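PDB 3BRN: lipocalin from Argas monolakensis, which binds serotonin inside its lipocalin beta barrel and probably serves as a biogenic amine-binding protein of a soft tick. Local coordinates for residues Asp8-Ser18 with Val97-Met108. Sequence-based numbering, arbitrary orientation.
Sequences DFGGPFQAYKS and VLFSDYRSCDVM. With SRO (serotonin), chain C.
Phe13 and Phe99 pass with CA atoms 6.4 Å apart, and the 8-18 chain then turns into helix 15-20 over the hairpin of strands 99-100 and 105-109, bringing the CA atoms of Ser18 and Tyr102 to 4.9 Å. A classic beta bulge, in which Leu98 and Phe99 both face Val107, marks the corner beneath Phe13. One face of the Phe13 ring covers Phe99 CA in a CH-pi contact, 3.6 Å from the centroid and close to the ring normal. With CG anti to the backbone N (chi1 172°), the Phe99 ring reaches Phe9, which sets an edge against its face in a T-shaped pair with planes at 78°; helix 131-140 also touches this cluster. Lys17 CB sits over the centre of the Tyr102 ring, whose OH accepts a nearly straight hydrogen bond from the backbone N of Gln14, the N-cap residue of helix 15-20 (2.8 Å, 174°). Asp106 OD1 takes a short bond from Ser100 OG (2.6 Å), nearly along the C-O axis, a weak one from Ser18 OG (2.9 Å) and another from water 2. Its OD2 accepts from the serotonin amine, NZ, at 2.8 Å, and NZ also donates to Ser18 O. Both segments thus build the amine end of the lipocalin pocket: the Ser100 hydroxyl, with a weak contribution from Ser18, is likely to hold the carboxylate in place, and its negative charge would suit a protonated ligand amine.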
loop_
_atom_site.group_PDB
_atom_site.type_symbol
_atom_site.label_atom_id
_atom_site.label_comp_id
_atom_site.label_asym_id
_atom_site.label_seq_id
_atom_site.Cartn_x
_atom_site.Cartn_y
_atom_site.Cartn_z
ATOM N N ASP A 8 18.120 -4.116 2.503
ATOM C CA ASP A 8 18.239 -4.209 3.948
ATOM C C ASP A 8 16.880 -4.426 4.589
ATOM O O ASP A 8 16.132 -3.479 4.800
ATOM C CB ASP A 8 18.893 -2.952 4.521
ATOM C CG ASP A 8 19.528 -3.193 5.880
ATOM O OD1 ASP A 8 18.941 -3.936 6.697
ATOM O OD2 ASP A 8 20.625 -2.642 6.124
ATOM N N PHE A 9 16.575 -5.675 4.925
ATOM C CA PHE A 9 15.260 -6.027 5.455
ATOM C C PHE A 9 15.234 -6.055 6.983
ATOM O O PHE A 9 14.290 -6.566 7.585
ATOM C CB PHE A 9 14.801 -7.376 4.897
ATOM C CG PHE A 9 14.661 -7.397 3.402
ATOM C CD1 PHE A 9 14.473 -6.223 2.693
ATOM C CD2 PHE A 9 14.715 -8.593 2.704
ATOM C CE1 PHE A 9 14.344 -6.238 1.318
ATOM C CE2 PHE A 9 14.586 -8.615 1.328
ATOM C CZ PHE A 9 14.400 -7.436 0.634
ATOM N N GLY A 10 16.273 -5.505 7.603
ATOM C CA GLY A 10 16.244 -5.182 9.020
ATOM C C GLY A 10 15.597 -3.825 9.188
ATOM O O GLY A 10 15.793 -2.924 8.369
ATOM N N GLY A 11 14.727 -3.703 10.174
ATOM C CA GLY A 11 14.063 -2.427 10.386
ATOM C C GLY A 11 14.772 -1.599 11.442
ATOM O O GLY A 11 16.000 -1.529 11.469
ATOM N N PRO A 12 13.985 -0.993 12.338
ATOM C CA PRO A 12 12.545 -1.146 12.178
ATOM C C PRO A 12 12.010 -0.309 11.024
ATOM O O PRO A 12 12.739 0.487 10.433
ATOM C CB PRO A 12 11.985 -0.638 13.508
ATOM C CG PRO A 12 13.055 0.267 14.051
ATOM C CD PRO A 12 14.350 -0.325 13.600
ATOM N N PHE A 13 10.734 -0.506 10.710
ATOM C CA PHE A 13 10.075 0.245 9.650
ATOM C C PHE A 13 8.969 1.130 10.215
ATOM O O PHE A 13 8.110 0.666 10.967
ATOM C CB PHE A 13 9.504 -0.703 8.595
ATOM C CG PHE A 13 10.551 -1.445 7.816
ATOM C CD1 PHE A 13 11.195 -0.843 6.749
ATOM C CD2 PHE A 13 10.893 -2.744 8.151
ATOM C CE1 PHE A 13 12.160 -1.523 6.029
ATOM C CE2 PHE A 13 11.857 -3.429 7.436
ATOM C CZ PHE A 13 12.491 -2.817 6.373
ATOM N N GLN A 14 9.000 2.405 9.847
ATOM C CA GLN A 14 8.149 3.416 10.468
ATOM C C GLN A 14 6.932 3.721 9.595
ATOM O O GLN A 14 7.078 4.231 8.484
ATOM C CB GLN A 14 8.951 4.694 10.723
ATOM C CG GLN A 14 10.152 4.478 11.623
ATOM C CD GLN A 14 11.057 5.688 11.681
ATOM O OE1 GLN A 14 11.874 5.905 10.785
ATOM N NE2 GLN A 14 10.952 6.459 12.763
ATOM N N ALA A 15 5.749 3.354 10.095
ATOM C CA ALA A 15 4.484 3.592 9.429
ATOM C C ALA A 15 4.208 5.018 8.939
ATOM O O ALA A 15 3.713 5.195 7.835
ATOM C CB ALA A 15 3.328 3.062 10.271
ATOM N N TYR A 16 4.466 6.039 9.750
ATOM C CA TYR A 16 4.224 7.389 9.256
ATOM C C TYR A 16 5.077 7.708 8.015
ATOM O O TYR A 16 4.578 8.289 7.062
ATOM C CB TYR A 16 4.379 8.454 10.359
ATOM C CG TYR A 16 5.792 8.849 10.646
ATOM C CD1 TYR A 16 6.538 8.174 11.604
ATOM C CD2 TYR A 16 6.342 9.992 10.075
ATOM C CE1 TYR A 16 7.810 8.577 11.923
ATOM C CE2 TYR A 16 7.621 10.395 10.384
ATOM C CZ TYR A 16 8.350 9.681 11.308
ATOM O OH TYR A 16 9.643 10.035 11.595
ATOM N N LYS A 17 6.320 7.229 7.981
ATOM C CA LYS A 17 7.166 7.408 6.802
ATOM C C LYS A 17 6.670 6.616 5.592
ATOM O O LYS A 17 6.772 7.075 4.458
ATOM C CB LYS A 17 8.622 7.051 7.111
ATOM C CG LYS A 17 9.373 8.122 7.878
ATOM C CD LYS A 17 10.402 7.513 8.792
ATOM C CE LYS A 17 11.355 8.561 9.323
ATOM N NZ LYS A 17 12.513 8.743 8.412
ATOM N N SER A 18 6.179 5.404 5.819
ATOM C CA SER A 18 5.581 4.635 4.745
ATOM C C SER A 18 4.337 5.349 4.173
ATOM O O SER A 18 4.160 5.451 2.958
ATOM C CB SER A 18 5.195 3.230 5.245
ATOM O OG SER A 18 4.455 2.553 4.244
ATOM N N VAL A 97 3.779 -2.717 8.331
ATOM C CA VAL A 97 4.803 -2.493 7.317
ATOM C C VAL A 97 5.958 -3.474 7.524
ATOM O O VAL A 97 6.637 -3.403 8.532
ATOM C CB VAL A 97 5.325 -1.056 7.345
ATOM C CG1 VAL A 97 6.216 -0.804 6.133
ATOM C CG2 VAL A 97 4.153 -0.061 7.382
ATOM N N LEU A 98 6.123 -4.427 6.608
ATOM C CA LEU A 98 7.195 -5.419 6.738
ATOM C C LEU A 98 8.464 -4.865 6.117
ATOM O O LEU A 98 9.557 -5.285 6.449
ATOM C CB LEU A 98 6.799 -6.720 6.040
ATOM C CG LEU A 98 5.475 -7.311 6.531
ATOM C CD1 LEU A 98 5.232 -8.592 5.777
ATOM C CD2 LEU A 98 5.542 -7.544 8.053
ATOM N N PHE A 99 8.292 -4.015 5.111
ATOM C CA PHE A 99 9.413 -3.361 4.460
ATOM C C PHE A 99 8.943 -2.149 3.670
ATOM O O PHE A 99 7.848 -2.132 3.138
ATOM C CB PHE A 99 10.160 -4.341 3.543
ATOM C CG PHE A 99 11.222 -3.692 2.698
ATOM C CD1 PHE A 99 12.514 -3.533 3.179
ATOM C CD2 PHE A 99 10.929 -3.254 1.417
ATOM C CE1 PHE A 99 13.490 -2.918 2.406
ATOM C CE2 PHE A 99 11.894 -2.623 0.652
ATOM C CZ PHE A 99 13.181 -2.478 1.139
ATOM N N SER A 100 9.778 -1.120 3.583
ATOM C CA SER A 100 9.420 0.034 2.765
ATOM C C SER A 100 10.683 0.802 2.450
ATOM O O SER A 100 11.655 0.700 3.191
ATOM C CB SER A 100 8.460 0.937 3.534
ATOM O OG SER A 100 8.012 2.004 2.718
ATOM N N ASP A 101 10.702 1.489 1.309
ATOM C CA ASP A 101 11.803 2.396 0.992
ATOM C C ASP A 101 11.351 3.849 1.149
ATOM O O ASP A 101 12.101 4.784 0.880
ATOM C CB ASP A 101 12.365 2.126 -0.410
ATOM C CG ASP A 101 11.386 2.478 -1.516
ATOM O OD1 ASP A 101 10.237 2.872 -1.213
ATOM O OD2 ASP A 101 11.779 2.366 -2.695
ATOM N N TYR A 102 10.109 4.026 1.590
ATOM C CA TYR A 102 9.617 5.340 1.985
ATOM C C TYR A 102 9.433 6.249 0.774
ATOM O O TYR A 102 9.299 7.464 0.913
ATOM C CB TYR A 102 10.568 5.989 2.991
ATOM C CG TYR A 102 10.658 5.257 4.310
ATOM C CD1 TYR A 102 9.648 4.397 4.719
ATOM C CD2 TYR A 102 11.753 5.425 5.148
ATOM C CE1 TYR A 102 9.725 3.726 5.925
ATOM C CE2 TYR A 102 11.839 4.758 6.355
ATOM C CZ TYR A 102 10.822 3.910 6.738
ATOM O OH TYR A 102 10.904 3.243 7.940
ATOM N N ARG A 103 9.431 5.652 -0.413
ATOM C CA ARG A 103 9.511 6.413 -1.653
ATOM C C ARG A 103 8.589 5.831 -2.720
ATOM O O ARG A 103 7.647 6.486 -3.165
ATOM C CB ARG A 103 10.951 6.450 -2.168
ATOM C CG ARG A 103 11.743 7.666 -1.712
ATOM C CD ARG A 103 13.035 7.810 -2.499
ATOM N NE ARG A 103 14.059 6.873 -2.047
ATOM C CZ ARG A 103 15.360 7.022 -2.274
ATOM N NH1 ARG A 103 15.802 8.074 -2.950
ATOM N NH2 ARG A 103 16.221 6.119 -1.825
ATOM N N SER A 104 8.867 4.596 -3.125
ATOM C CA SER A 104 8.194 3.996 -4.271
ATOM C C SER A 104 7.319 2.791 -3.954
ATOM O O SER A 104 6.380 2.497 -4.694
ATOM C CB SER A 104 9.209 3.636 -5.360
ATOM O OG SER A 104 10.173 2.720 -4.877
ATOM N N CYS A 105 7.680 2.029 -2.930
ATOM C CA CYS A 105 6.990 0.762 -2.693
ATOM C C CYS A 105 7.000 0.331 -1.230
ATOM O O CYS A 105 7.878 0.721 -0.460
ATOM C CB CYS A 105 7.580 -0.338 -3.585
ATOM S SG CYS A 105 9.305 -0.721 -3.209
ATOM N N ASP A 106 6.038 -0.486 -0.840
ATOM C CA ASP A 106 5.940 -1.041 0.486
ATOM C C ASP A 106 5.601 -2.506 0.385
ATOM O O ASP A 106 4.898 -2.897 -0.511
ATOM C CB ASP A 106 4.797 -0.431 1.263
ATOM C CG ASP A 106 4.763 1.045 1.205
ATOM O OD1 ASP A 106 5.660 1.691 1.711
ATOM O OD2 ASP A 106 3.782 1.552 0.711
ATOM N N VAL A 107 6.020 -3.302 1.347
ATOM C CA VAL A 107 5.451 -4.635 1.519
ATOM C C VAL A 107 4.766 -4.689 2.887
ATOM O O VAL A 107 5.378 -4.365 3.893
ATOM C CB VAL A 107 6.548 -5.704 1.446
ATOM C CG1 VAL A 107 5.944 -7.108 1.740
ATOM C CG2 VAL A 107 7.227 -5.635 0.067
ATOM N N MET A 108 3.511 -5.129 2.910
ATOM C CA MET A 108 2.702 -5.095 4.111
ATOM C C MET A 108 2.226 -6.504 4.451
ATOM O O MET A 108 2.053 -7.353 3.562
ATOM C CB MET A 108 1.426 -4.264 3.858
ATOM C CG MET A 108 1.641 -2.854 3.329
ATOM S SD MET A 108 2.673 -1.840 4.382
ATOM C CE MET A 108 2.193 -0.212 3.782
HETATM O OH SRO C . -3.051 5.375 4.166
HETATM C CZ3 SRO C . -2.790 4.039 3.979
HETATM C CH2 SRO C . -3.639 3.128 4.601
HETATM C CZ2 SRO C . -3.503 1.759 4.356
HETATM C CE2 SRO C . -2.454 1.366 3.538
HETATM N NE1 SRO C . -1.972 0.166 3.126
HETATM C CD1 SRO C . -0.919 0.367 2.299
HETATM C CG SRO C . -0.688 1.740 2.197
HETATM C CD2 SRO C . -1.648 2.354 2.997
HETATM C CE3 SRO C . -1.819 3.634 3.217
HETATM C CB SRO C . 0.417 2.399 1.409
HETATM C CA SRO C . 1.419 3.083 2.359
HETATM N NZ SRO C . 2.377 3.849 1.556
HETATM O O HOH W 1 11.856 -6.509 5.974
HETATM O O HOH W 2 6.593 4.060 0.893
#